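Local structure of epidermin decarboxylase (Staphylococcus epidermidis, 1G63) at residues N55-D58 / L64-H67. The protein catalyses the FMN-dependent oxidative decarboxylation of the C-terminal cysteine residue of the epidermin precursor peptide, forming a carbon-carbon double bond. Residues are numbered along the deposited sequence; the frame is centred on the assembly and turned at random.
Sequences NLYD and LLNH. With FMN (flavin mononucleotide), chain M.
Y57 and L65 face each other with their CA atoms 8.0 Å apart, and no hydrogen bond joins 55-58 to 64-67; the L65 side chain reaches across from the loop that follows the short strand 56-57 to Y57 CB and the D58 backbone. One branch of L65 does the touching: its CD2 lies 4.1 Å from CB of Y57 and 3.8 Å from the backbone O of D58, with the Y57 ring set obliquely to the methyl. The D58 side chain leaves the backbone pointing away from 64-67, and its OD2 accepts a hydrogen bond from I60 N within the connecting loop.

The far side of 64-67 belongs to the flavin. O of L65 comes within 3.5 Å of the FMN methyl C8M, and NE2 of the active-site residue H67 lies 3.5 Å from FMN N10. A second subunit hydrogen-bonds the same FMN through S83 and T86, among others, so the cofactor sits at a subunit interface.

In this Rossmann-like fold the contact links 56-57, an outermost strand of the parallel sheet beside 32-36, to the start of helix 67-72. N66 is the N-cap of that helix, its OD1 accepting a hydrogen bond from N69 N; L98 of helix 98-105 also packs on L65.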
# COMPACT_ATOMS: atom_id res chain seq x y z
N ASN B 55 -18.76 26.24 -3.08
CA ASN B 55 -18.21 25.31 -2.11
C ASN B 55 -18.61 23.87 -2.40
O ASN B 55 -19.73 23.60 -2.82
CB ASN B 55 -18.67 25.65 -0.69
CG ASN B 55 -18.34 27.05 -0.28
OD1 ASN B 55 -19.09 27.98 -0.57
ND2 ASN B 55 -17.21 27.23 0.39
N LEU B 56 -17.67 22.96 -2.16
CA LEU B 56 -17.91 21.54 -2.35
C LEU B 56 -17.76 20.86 -0.99
O LEU B 56 -16.71 20.96 -0.35
CB LEU B 56 -16.88 20.94 -3.31
CG LEU B 56 -16.78 19.40 -3.33
CD1 LEU B 56 -18.08 18.78 -3.81
CD2 LEU B 56 -15.64 19.00 -4.24
N TYR B 57 -18.81 20.18 -0.54
CA TYR B 57 -18.76 19.48 0.74
C TYR B 57 -18.33 18.04 0.47
O TYR B 57 -19.05 17.27 -0.16
CB TYR B 57 -20.12 19.52 1.43
CG TYR B 57 -20.58 20.92 1.74
CD1 TYR B 57 -21.64 21.50 1.05
CD2 TYR B 57 -19.95 21.68 2.72
CE1 TYR B 57 -22.06 22.79 1.31
CE2 TYR B 57 -20.35 22.98 3.00
CZ TYR B 57 -21.41 23.53 2.30
OH TYR B 57 -21.83 24.81 2.58
N ASP B 58 -17.14 17.69 0.95
CA ASP B 58 -16.57 16.36 0.76
C ASP B 58 -16.40 15.64 2.09
O ASP B 58 -15.54 15.99 2.89
CB ASP B 58 -15.21 16.50 0.05
CG ASP B 58 -14.59 15.17 -0.31
OD1 ASP B 58 -13.51 15.19 -0.95
OD2 ASP B 58 -15.15 14.10 0.02
N LEU B 64 -15.94 14.77 9.61
CA LEU B 64 -16.70 15.40 10.69
C LEU B 64 -17.41 16.70 10.30
O LEU B 64 -17.55 17.61 11.11
CB LEU B 64 -15.80 15.66 11.90
CG LEU B 64 -15.20 14.46 12.65
CD1 LEU B 64 -16.28 13.44 12.95
CD2 LEU B 64 -14.10 13.81 11.82
N LEU B 65 -17.86 16.77 9.05
CA LEU B 65 -18.56 17.95 8.55
C LEU B 65 -19.87 18.13 9.33
O LEU B 65 -20.59 17.16 9.57
CB LEU B 65 -18.83 17.76 7.05
CG LEU B 65 -18.41 18.83 6.04
CD1 LEU B 65 -17.24 19.65 6.56
CD2 LEU B 65 -18.05 18.14 4.74
N ASN B 66 -20.18 19.36 9.72
CA ASN B 66 -21.40 19.67 10.47
C ASN B 66 -22.63 19.81 9.57
O ASN B 66 -22.86 20.87 8.99
CB ASN B 66 -21.21 20.96 11.26
CG ASN B 66 -22.31 21.19 12.27
OD1 ASN B 66 -23.48 20.95 12.00
ND2 ASN B 66 -21.93 21.66 13.45
N HIS B 67 -23.42 18.75 9.46
CA HIS B 67 -24.61 18.74 8.61
C HIS B 67 -25.67 19.77 9.03
O HIS B 67 -26.42 20.26 8.20
CB HIS B 67 -25.22 17.34 8.58
CG HIS B 67 -25.57 16.81 9.93
ND1 HIS B 67 -26.84 16.90 10.46
CD2 HIS B 67 -24.80 16.23 10.89
CE1 HIS B 67 -26.83 16.40 11.69
NE2 HIS B 67 -25.61 15.99 11.97
N1 FMN M . -26.51 11.87 14.06
C2 FMN M . -27.39 11.67 15.10
O2 FMN M . -28.40 11.03 15.03
N3 FMN M . -27.09 12.27 16.36
C4 FMN M . -26.01 13.04 16.63
O4 FMN M . -25.88 13.53 17.76
C4A FMN M . -25.09 13.27 15.52
N5 FMN M . -23.97 13.97 15.69
C5A FMN M . -23.06 14.03 14.69
C6 FMN M . -21.78 14.71 14.91
C7 FMN M . -20.87 14.92 13.90
C7M FMN M . -19.53 15.63 14.18
C8 FMN M . -21.06 14.25 12.61
C8M FMN M . -20.02 14.33 11.52
C9 FMN M . -22.28 13.62 12.37
C9A FMN M . -23.29 13.49 13.36
N10 FMN M . -24.54 12.83 13.17
C10 FMN M . -25.41 12.61 14.23
C1' FMN M . -24.86 12.22 11.87
C2' FMN M . -24.48 10.72 11.90
O2' FMN M . -23.10 10.46 12.20
C3' FMN M . -24.80 10.07 10.55
O3' FMN M . -26.23 10.17 10.30
C4' FMN M . -24.38 8.62 10.40
O4' FMN M . -24.56 8.18 9.03
C5' FMN M . -25.09 7.65 11.33
O5' FMN M . -24.54 6.33 11.20
P FMN M . -24.79 5.17 12.24
O1P FMN M . -26.25 5.00 12.35
O2P FMN M . -24.13 5.52 13.54
O3P FMN M . -24.09 3.91 11.60